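Local coordinates for protein Baccell_00875 (PDB 5NO8) that probably acts as a polysaccharide lyase that removes L-rhamnose caps next to glucuronic acid on complex arabinogalactan proteins, at residues Trp453-Glu456 / Leu457-Met461; Cys277-Leu280 / Glu281-Ala285; Gln582-Tyr585 / His586-Glu589. One frame throughout, in Å; residues are numbered along the deposited sequence.

Contact 1: residues Trp453-Glu456 / Leu457-Met461; sequences WVAE and LYFQM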
ATOM      1  N   TRP A 453      13.212  15.460   8.619  1.00 22.17           N
ATOM      2  CA  TRP A 453      12.239  16.269   7.881  1.00 22.90           C
ATOM      3  C   TRP A 453      12.454  17.748   8.167  1.00 23.20           C
ATOM      4  O   TRP A 453      12.376  18.570   7.255  1.00 23.05           O
ATOM      5  CB  TRP A 453      10.820  15.842   8.221  1.00 21.73           C
ATOM      6  CG  TRP A 453      10.556  14.387   7.921  1.00 21.53           C
ATOM      7  CD1 TRP A 453      11.059  13.648   6.876  1.00 21.01           C
ATOM      8  CD2 TRP A 453       9.742  13.501   8.688  1.00 21.22           C
ATOM      9  NE1 TRP A 453      10.589  12.365   6.946  1.00 20.85           N
ATOM     10  CE2 TRP A 453       9.781  12.245   8.050  1.00 21.32           C
ATOM     11  CE3 TRP A 453       8.973  13.650   9.850  1.00 20.99           C
ATOM     12  CZ2 TRP A 453       9.072  11.135   8.537  1.00 21.91           C
ATOM     13  CZ3 TRP A 453       8.282  12.548  10.341  1.00 22.88           C
ATOM     14  CH2 TRP A 453       8.331  11.306   9.675  1.00 21.34           C
ATOM     15  N   VAL A 454      12.760  18.080   9.425  1.00 24.05           N
ATOM     16  CA  VAL A 454      13.170  19.439   9.762  1.00 24.03           C
ATOM     17  C   VAL A 454      14.436  19.834   9.010  1.00 22.66           C
ATOM     18  O   VAL A 454      14.503  20.928   8.476  1.00 25.51           O
ATOM     19  CB  VAL A 454      13.347  19.636  11.287  1.00 24.25           C
ATOM     20  CG1 VAL A 454      14.058  20.966  11.588  1.00 25.21           C
ATOM     21  CG2 VAL A 454      11.998  19.625  11.951  1.00 24.45           C
ATOM     22  N   ALA A 455      15.436  18.963   8.969  1.00 22.95           N
ATOM     23  CA  ALA A 455      16.666  19.233   8.235  1.00 22.24           C
ATOM     24  C   ALA A 455      16.437  19.407   6.745  1.00 23.06           C
ATOM     25  O   ALA A 455      17.005  20.306   6.112  1.00 22.25           O
ATOM     26  CB  ALA A 455      17.663  18.125   8.452  1.00 23.83           C
ATOM     27  N   GLU A 456      15.607  18.541   6.176  1.00 21.97           N
ATOM     28  CA  GLU A 456      15.238  18.684   4.778  1.00 22.09           C
ATOM     29  C   GLU A 456      14.659  20.061   4.565  1.00 20.29           C
ATOM     30  O   GLU A 456      15.088  20.748   3.652  1.00 23.58           O
ATOM     31  CB  GLU A 456      14.223  17.619   4.342  1.00 23.29           C
ATOM     32  CG  GLU A 456      13.603  17.886   2.970  1.00 25.52           C
ATOM     33  CD  GLU A 456      13.974  16.926   1.861  1.00 28.16           C
ATOM     34  OE1 GLU A 456      14.422  15.777   2.114  1.00 31.21           O
ATOM     35  OE2 GLU A 456      13.770  17.324   0.680  1.00 28.21           O
ATOM     36  N   LEU A 457      13.715  20.472   5.399  1.00 20.69           N
ATOM     37  CA  LEU A 457      13.108  21.792   5.243  1.00 21.34           C
ATOM     38  C   LEU A 457      14.185  22.876   5.200  1.00 22.03           C
ATOM     39  O   LEU A 457      14.189  23.733   4.300  1.00 20.43           O
ATOM     40  CB  LEU A 457      12.079  22.100   6.321  1.00 20.42           C
ATOM     41  CG  LEU A 457      11.506  23.519   6.289  1.00 21.41           C
ATOM     42  CD1 LEU A 457      10.613  23.745   5.067  1.00 22.26           C
ATOM     43  CD2 LEU A 457      10.749  23.871   7.537  1.00 21.58           C
ATOM     44  N   TYR A 458      15.114  22.828   6.156  1.00 21.68           N
ATOM     45  CA  TYR A 458      16.135  23.883   6.235  1.00 21.44           C
ATOM     46  C   TYR A 458      17.035  23.908   5.015  1.00 21.50           C
ATOM     47  O   TYR A 458      17.269  24.982   4.458  1.00 22.31           O
ATOM     48  CB  TYR A 458      16.956  23.785   7.549  1.00 21.10           C
ATOM     49  CG  TYR A 458      16.207  24.025   8.838  1.00 20.98           C
ATOM     50  CD1 TYR A 458      15.064  24.797   8.905  1.00 21.50           C
ATOM     51  CD2 TYR A 458      16.695  23.498  10.042  1.00 21.84           C
ATOM     52  CE1 TYR A 458      14.406  25.019  10.106  1.00 23.93           C
ATOM     53  CE2 TYR A 458      16.057  23.721  11.241  1.00 22.53           C
ATOM     54  CZ  TYR A 458      14.925  24.474  11.282  1.00 23.39           C
ATOM     55  OH  TYR A 458      14.283  24.689  12.469  1.00 23.54           O
ATOM     56  N   PHE A 459      17.510  22.758   4.547  1.00 21.09           N
ATOM     57  CA  PHE A 459      18.339  22.737   3.359  1.00 22.48           C
ATOM     58  C   PHE A 459      17.573  23.246   2.120  1.00 23.93           C
ATOM     59  O   PHE A 459      18.138  23.978   1.301  1.00 22.60           O
ATOM     60  CB  PHE A 459      18.906  21.359   3.079  1.00 24.30           C
ATOM     61  CG  PHE A 459      19.880  20.852   4.123  1.00 25.36           C
ATOM     62  CD1 PHE A 459      20.994  21.599   4.498  1.00 26.10           C
ATOM     63  CD2 PHE A 459      19.710  19.586   4.687  1.00 25.33           C
ATOM     64  CE1 PHE A 459      21.902  21.096   5.430  1.00 26.02           C
ATOM     65  CE2 PHE A 459      20.596  19.088   5.625  1.00 26.30           C
ATOM     66  CZ  PHE A 459      21.707  19.842   5.987  1.00 25.77           C
ATOM     67  N   GLN A 460      16.291  22.907   2.021  1.00 22.62           N
ATOM     68  CA  GLN A 460      15.458  23.434   0.924  1.00 23.05           C
ATOM     69  C   GLN A 460      15.303  24.960   1.033  1.00 22.46           C
ATOM     70  O   GLN A 460      15.334  25.665   0.016  1.00 22.33           O
ATOM     71  CB  GLN A 460      14.076  22.774   0.936  1.00 24.11           C
ATOM     72  CG  GLN A 460      14.080  21.268   0.710  1.00 24.78           C
ATOM     73  CD  GLN A 460      14.326  20.859  -0.721  1.00 26.19           C
ATOM     74  OE1 GLN A 460      14.645  21.686  -1.580  1.00 25.83           O
ATOM     75  NE2 GLN A 460      14.212  19.551  -0.984  1.00 25.04           N
ATOM     76  N   MET A 461      15.097  25.455   2.252  1.00 21.91           N
ATOM     77  CA  MET A 461      14.994  26.901   2.508  1.00 24.16           C
ATOM     78  C   MET A 461      16.260  27.689   2.148  1.00 24.67           C
ATOM     79  O   MET A 461      16.157  28.875   1.807  1.00 26.34           O
ATOM     80  CB  MET A 461      14.572  27.198   3.940  1.00 23.62           C
ATOM     81  CG  MET A 461      13.127  26.878   4.282  1.00 24.40           C
ATOM     82  SD  MET A 461      11.935  27.808   3.332  1.00 25.35           S
ATOM     83  CE  MET A 461      12.125  29.511   3.919  1.00 24.63           C
TER
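E456 and Q460 meet one helical turn apart, in an i to i+4 contact on helix 448-465 of the helical domain; V454 with Y458 and A455 with F459 repeat the spacing, but through apolar contacts. The alpha-helical ladder supports all three pairs: Y458 N bonds to V454 O at 3.1 Å, F459 N to A455 O at 3.0 Å and Q460 N to E456 O at 3.0 Å. The side chains of E456 and Q460 lie side by side and point the same way, both chains bent at chi2. The carboxylate and amide planes are 33° apart, and Q460 aims its N-H within the plane of its own amide at the anti side of E456 OE2, somewhat out of the carboxylate plane. A bound glycerol, probably from the crystallisation liquor, hydrogen-bonds to E456 OE2 as well, while L498 and V400 of neighbouring helices pack on E456. On another side of the helix, V454 CG1 stands anti to the backbone N (chi1 168°), which brings it to 3.4 Å from Y458 CE2. V454 O lies 3.5 Å above one face of the Y458 ring, toward its rim, and the hydroxyl at the far end of that ring is held by Q430. F459 sets CD2 3.1 Å from A455 O, and its ring also touches L498 and S502 of helix 496-505. The side-chain bond of the turn, Q460 NE2 to E456 OE2, is 2.8 Å long.

Contact 2: residues Cys277-Leu280 / Glu281-Ala285; sequences CRSL and EPLEA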
ATOM      1  N   CYS A 277      -6.033  -6.958 -22.660  1.00 15.87           N
ATOM      2  CA  CYS A 277      -6.457  -8.187 -22.010  1.00 17.48           C
ATOM      3  C   CYS A 277      -5.720  -9.347 -22.713  1.00 17.66           C
ATOM      4  O   CYS A 277      -5.979  -9.649 -23.890  1.00 17.77           O
ATOM      5  CB  CYS A 277      -7.962  -8.330 -22.119  1.00 18.71           C
ATOM      6  SG  CYS A 277      -8.646  -9.784 -21.258  1.00 21.74           S
ATOM      7  N   ARG A 278      -4.796  -9.972 -21.987  1.00 17.84           N
ATOM      8  CA  ARG A 278      -3.938 -11.033 -22.531  1.00 19.24           C
ATOM      9  C   ARG A 278      -4.417 -12.378 -22.020  1.00 18.05           C
ATOM     10  O   ARG A 278      -4.686 -12.539 -20.821  1.00 16.01           O
ATOM     11  CB  ARG A 278      -2.489 -10.781 -22.115  1.00 21.53           C
ATOM     12  CG  ARG A 278      -1.484 -11.893 -22.403  1.00 27.06           C
ATOM     13  CD  ARG A 278      -1.034 -11.927 -23.847  1.00 33.31           C
ATOM     14  NE  ARG A 278      -0.306 -10.722 -24.237  1.00 37.66           N
ATOM     15  CZ  ARG A 278       0.086 -10.459 -25.484  1.00 39.01           C
ATOM     16  NH1 ARG A 278      -0.168 -11.316 -26.470  1.00 44.08           N
ATOM     17  NH2 ARG A 278       0.713  -9.324 -25.749  1.00 38.62           N
ATOM     18  N   SER A 279      -4.476 -13.353 -22.918  1.00 17.89           N
ATOM     19  CA  SER A 279      -4.843 -14.728 -22.586  1.00 19.24           C
ATOM     20  C   SER A 279      -3.791 -15.681 -23.173  1.00 19.54           C
ATOM     21  O   SER A 279      -2.901 -15.245 -23.903  1.00 19.04           O
ATOM     22  CB  SER A 279      -6.216 -15.069 -23.131  1.00 19.88           C
ATOM     23  OG  SER A 279      -6.304 -14.696 -24.503  1.00 21.89           O
ATOM     24  N   LEU A 280      -3.915 -16.964 -22.856  1.00 20.26           N
ATOM     25  CA  LEU A 280      -3.037 -17.973 -23.440  1.00 23.98           C
ATOM     26  C   LEU A 280      -3.500 -18.242 -24.867  1.00 25.37           C
ATOM     27  O   LEU A 280      -2.706 -18.211 -25.780  1.00 28.59           O
ATOM     28  CB  LEU A 280      -3.075 -19.257 -22.629  1.00 25.78           C
ATOM     29  CG  LEU A 280      -2.160 -20.372 -23.162  1.00 28.39           C
ATOM     30  CD1 LEU A 280      -0.716 -20.040 -22.849  1.00 31.25           C
ATOM     31  CD2 LEU A 280      -2.575 -21.714 -22.598  1.00 28.68           C
ATOM     32  N   GLU A 281      -4.789 -18.490 -25.034  1.00 28.90           N
ATOM     33  CA  GLU A 281      -5.394 -18.697 -26.358  1.00 32.55           C
ATOM     34  C   GLU A 281      -6.354 -17.539 -26.682  1.00 29.61           C
ATOM     35  O   GLU A 281      -6.841 -16.874 -25.765  1.00 26.34           O
ATOM     36  CB  GLU A 281      -6.181 -20.014 -26.392  1.00 38.34           C
ATOM     37  CG  GLU A 281      -5.443 -21.248 -25.871  1.00 44.96           C
ATOM     38  CD  GLU A 281      -4.274 -21.691 -26.739  1.00 51.03           C
ATOM     39  OE1 GLU A 281      -3.885 -20.971 -27.686  1.00 59.57           O
ATOM     40  OE2 GLU A 281      -3.726 -22.785 -26.469  1.00 56.39           O
ATOM     41  N   PRO A 282      -6.641 -17.307 -27.979  1.00 28.30           N
ATOM     42  CA  PRO A 282      -7.643 -16.297 -28.353  1.00 26.89           C
ATOM     43  C   PRO A 282      -8.960 -16.401 -27.574  1.00 26.14           C
ATOM     44  O   PRO A 282      -9.498 -17.488 -27.369  1.00 25.45           O
ATOM     45  CB  PRO A 282      -7.865 -16.566 -29.853  1.00 27.09           C
ATOM     46  CG  PRO A 282      -6.542 -17.092 -30.321  1.00 28.10           C
ATOM     47  CD  PRO A 282      -6.042 -17.943 -29.179  1.00 28.51           C
ATOM     48  N   LEU A 283      -9.449 -15.263 -27.103  1.00 25.04           N
ATOM     49  CA  LEU A 283     -10.725 -15.204 -26.408  1.00 25.33           C
ATOM     50  C   LEU A 283     -11.856 -15.287 -27.405  1.00 27.17           C
ATOM     51  O   LEU A 283     -11.710 -14.840 -28.538  1.00 26.76           O
ATOM     52  CB  LEU A 283     -10.843 -13.895 -25.638  1.00 24.54           C
ATOM     53  CG  LEU A 283      -9.810 -13.726 -24.538  1.00 23.52           C
ATOM     54  CD1 LEU A 283     -10.021 -12.388 -23.861  1.00 23.30           C
ATOM     55  CD2 LEU A 283      -9.881 -14.856 -23.526  1.00 23.59           C
ATOM     56  N   GLU A 284     -12.961 -15.883 -26.980  1.00 28.56           N
ATOM     57  CA  GLU A 284     -14.204 -15.894 -27.762  1.00 31.51           C
ATOM     58  C   GLU A 284     -15.178 -14.793 -27.305  1.00 29.14           C
ATOM     59  O   GLU A 284     -15.401 -14.564 -26.085  1.00 26.85           O
ATOM     60  CB  GLU A 284     -14.841 -17.298 -27.786  1.00 37.30           C
ATOM     61  CG  GLU A 284     -15.449 -17.812 -26.490  1.00 43.93           C
ATOM     62  CD  GLU A 284     -15.190 -19.308 -26.215  1.00 52.60           C
ATOM     63  OE1 GLU A 284     -15.201 -20.118 -27.174  1.00 56.83           O
ATOM     64  OE2 GLU A 284     -14.983 -19.683 -25.027  1.00 55.78           O
ATOM     65  N   ALA A 285     -15.697 -14.075 -28.296  1.00 26.53           N
ATOM     66  CA  ALA A 285     -16.711 -13.065 -28.097  1.00 26.59           C
ATOM     67  C   ALA A 285     -16.291 -12.078 -27.007  1.00 25.67           C
ATOM     68  O   ALA A 285     -17.020 -11.881 -26.017  1.00 26.87           O
ATOM     69  CB  ALA A 285     -18.031 -13.737 -27.751  1.00 27.97           C
TER
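S279 OG donates a short 2.6 Å hydrogen bond to E281 O, closing the turn that leads out of the end of strand 272-278, an inner strand of a mixed beta sheet. The donor sits above the carbonyl plane, 42° out of it, rather than on a lone pair. The hydroxyl takes the position between the backbone N and the carbonyl carbon of its own residue (chi1 49°), and from there it faces back across the bend. N302, beside the turn, adds backbone bonds to S279 and a side-chain bond from its amide to L280 O, and its O accepts a weak bond from the same hydroxyl, whose strong bond goes to E281 O. L283 folds back against S279: its CG lies 3.6 Å from S279 OG and its CD2 3.7 Å from S279 CB. CG and CD2 of L283 thus pack against the serine side chain, while Y322 and F320 of strand 314-322 pack on L283 and C277 respectively. With an alanine here instead of S279, E281 O would probably lose its hydroxyl mate and the bend would be less firmly tied. Deeper along the strand, the other branch of L283 ends at the thiol, with CD1 3.9 Å from C277 SG.

Contact 3: residues Gln582-Tyr585 / His586-Glu589; sequences QPSY and HLNE
Y585 places CG between its backbone N and carbonyl carbon (chi1 64°), and H586 sets its own CG anti to the carbonyl carbon (chi1 -73°); together these torsions lay two consecutive rings side by side, pointing the same way. Their planes are 32° apart and their centroids 4.2 Å, an oblique pair. H586 ND1 stands over one face of the tyrosine, and Y585 CE2 lies 3.4 Å above the imidazole plane, near the rim. The closest approach of the two side chains is H586 CE1 to Y585 OH, 3.2 Å. At the edge of the imidazole, in its plane, lies S584 OG, which accepts the backbone N-H of H586 (H586 N) at 3.1 Å in an ST turn. S584 O serves twice: N588 N meets it at 2.9 Å almost along the C=O axis, and L587 N at 3.1 Å from well above the carbonyl plane. P583, the centre of an inverse gamma turn, precedes this bend. L587 crosses Q582 at about a right angle, its CD1 3.6 Å from Q582 CB, while I167 O holds the Q582 amide. Y659 and Y661 also meet H586, the latter edge-to-face, and Y673 touches both rings. S584 therefore satisfies three successive backbone N-H groups in a buried loop without any regular helix, which probably helps to fix the direction in which the imidazole leaves the chain.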
ATOM      1  N   GLN A 582      -1.370  -5.236  -9.813  1.00 13.09           N
ATOM      2  CA  GLN A 582      -2.795  -5.245 -10.120  1.00 12.87           C
ATOM      3  C   GLN A 582      -3.154  -4.051 -11.025  1.00 12.49           C
ATOM      4  O   GLN A 582      -2.568  -2.951 -10.878  1.00 12.69           O
ATOM      5  CB  GLN A 582      -3.648  -5.140  -8.871  1.00 13.09           C
ATOM      6  CG  GLN A 582      -3.470  -6.241  -7.846  1.00 13.43           C
ATOM      7  CD  GLN A 582      -2.447  -5.915  -6.799  1.00 13.96           C
ATOM      8  OE1 GLN A 582      -1.414  -5.289  -7.110  1.00 13.72           O
ATOM      9  NE2 GLN A 582      -2.709  -6.313  -5.556  1.00 12.80           N
ATOM     10  N   PRO A 583      -4.120  -4.217 -11.922  1.00 12.34           N
ATOM     11  CA  PRO A 583      -4.439  -3.104 -12.869  1.00 11.80           C
ATOM     12  C   PRO A 583      -5.401  -2.070 -12.285  1.00 12.63           C
ATOM     13  O   PRO A 583      -6.550  -1.926 -12.736  1.00 11.84           O
ATOM     14  CB  PRO A 583      -5.033  -3.847 -14.060  1.00 12.08           C
ATOM     15  CG  PRO A 583      -5.723  -5.023 -13.424  1.00 11.94           C
ATOM     16  CD  PRO A 583      -4.794  -5.465 -12.333  1.00 11.85           C
ATOM     17  N   SER A 584      -4.913  -1.383 -11.254  1.00 12.36           N
ATOM     18  CA  SER A 584      -5.637  -0.347 -10.535  1.00 12.26           C
ATOM     19  C   SER A 584      -4.621   0.703 -10.101  1.00 12.18           C
ATOM     20  O   SER A 584      -3.561   0.369  -9.611  1.00 12.46           O
ATOM     21  CB  SER A 584      -6.309  -0.912  -9.287  1.00 12.15           C
ATOM     22  OG  SER A 584      -6.885   0.116  -8.491  1.00 13.05           O
ATOM     23  N   TYR A 585      -4.985   1.968 -10.218  1.00 11.85           N
ATOM     24  CA  TYR A 585      -4.155   3.051  -9.706  1.00 11.73           C
ATOM     25  C   TYR A 585      -3.974   2.965  -8.181  1.00 11.93           C
ATOM     26  O   TYR A 585      -2.987   3.426  -7.661  1.00 12.25           O
ATOM     27  CB  TYR A 585      -4.660   4.424 -10.135  1.00 12.23           C
ATOM     28  CG  TYR A 585      -6.024   4.796  -9.602  1.00 12.66           C
ATOM     29  CD1 TYR A 585      -7.174   4.452 -10.297  1.00 13.19           C
ATOM     30  CD2 TYR A 585      -6.166   5.441  -8.368  1.00 13.44           C
ATOM     31  CE1 TYR A 585      -8.443   4.759  -9.799  1.00 13.63           C
ATOM     32  CE2 TYR A 585      -7.411   5.788  -7.881  1.00 13.72           C
ATOM     33  CZ  TYR A 585      -8.545   5.463  -8.617  1.00 14.24           C
ATOM     34  OH  TYR A 585      -9.781   5.790  -8.123  1.00 15.36           O
ATOM     35  N   HIS A 586      -4.899   2.330  -7.472  1.00 11.62           N
ATOM     36  CA  HIS A 586      -4.751   2.161  -6.034  1.00 12.01           C
ATOM     37  C   HIS A 586      -3.618   1.211  -5.658  1.00 12.14           C
ATOM     38  O   HIS A 586      -3.073   1.313  -4.541  1.00 12.26           O
ATOM     39  CB  HIS A 586      -6.049   1.614  -5.426  1.00 12.85           C
ATOM     40  CG  HIS A 586      -7.152   2.615  -5.362  1.00 13.43           C
ATOM     41  ND1 HIS A 586      -8.224   2.596  -6.227  1.00 16.75           N
ATOM     42  CD2 HIS A 586      -7.349   3.664  -4.543  1.00 14.00           C
ATOM     43  CE1 HIS A 586      -9.047   3.589  -5.929  1.00 14.42           C
ATOM     44  NE2 HIS A 586      -8.538   4.255  -4.912  1.00 16.06           N
ATOM     45  N   LEU A 587      -3.336   0.255  -6.538  1.00 12.06           N
ATOM     46  CA  LEU A 587      -2.497  -0.909  -6.229  1.00 11.91           C
ATOM     47  C   LEU A 587      -1.245  -1.064  -7.047  1.00 12.00           C
ATOM     48  O   LEU A 587      -0.319  -1.733  -6.591  1.00 12.30           O
ATOM     49  CB  LEU A 587      -3.294  -2.211  -6.408  1.00 12.18           C
ATOM     50  CG  LEU A 587      -4.641  -2.307  -5.724  1.00 12.09           C
ATOM     51  CD1 LEU A 587      -5.349  -3.603  -6.104  1.00 12.19           C
ATOM     52  CD2 LEU A 587      -4.477  -2.183  -4.233  1.00 12.96           C
ATOM     53  N   ASN A 588      -1.186  -0.487  -8.246  1.00 12.52           N
ATOM     54  CA  ASN A 588      -0.153  -0.863  -9.205  1.00 13.29           C
ATOM     55  C   ASN A 588       1.196  -0.274  -8.781  1.00 13.44           C
ATOM     56  O   ASN A 588       1.384   0.931  -8.779  1.00 13.26           O
ATOM     57  CB  ASN A 588      -0.512  -0.423 -10.624  1.00 12.98           C
ATOM     58  CG  ASN A 588       0.343  -1.104 -11.655  1.00 14.17           C
ATOM     59  OD1 ASN A 588       0.072  -2.247 -12.095  1.00 16.91           O
ATOM     60  ND2 ASN A 588       1.376  -0.438 -12.047  1.00 12.92           N
ATOM     61  N   GLU A 589       2.106  -1.146  -8.375  1.00 12.92           N
ATOM     62  CA  GLU A 589       3.378  -0.740  -7.782  1.00 14.76           C
ATOM     63  C   GLU A 589       3.214   0.108  -6.514  1.00 14.14           C
ATOM     64  O   GLU A 589       4.023   0.966  -6.224  1.00 14.69           O
ATOM     65  CB  GLU A 589       4.281  -0.066  -8.812  1.00 16.61           C
ATOM     66  CG  GLU A 589       4.581  -0.921 -10.024  1.00 18.43           C
ATOM     67  CD  GLU A 589       5.896  -0.506 -10.688  1.00 21.51           C
ATOM     68  OE1 GLU A 589       5.816   0.361 -11.588  1.00 22.01           O
ATOM     69  OE2 GLU A 589       6.981  -1.030 -10.289  1.00 21.66           O
TER

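In the fold
Along the chain the contacts come in series: contact 2, then contact 1, then contact 3. Contact 2 sits where strand 272-278 leaves a mixed sheet, and contact 1 lies within helix 448-465, on the opposite side of the chain's centre; their centres are about 53 Å apart. Contact 3, in the loop between helices 562-576 and 596-600, is about 9 Å from the chain's centre, about 22 Å from contact 2 and about 32 Å from contact 1, centre to centre. Its loop rests on strands 163-168 and 326-335, the latter in one sheet with 272-278, while N588 and E589 bond to N644, R637 and N640 of helix 632-644, so it appears to lie between the beta-rich and helical parts.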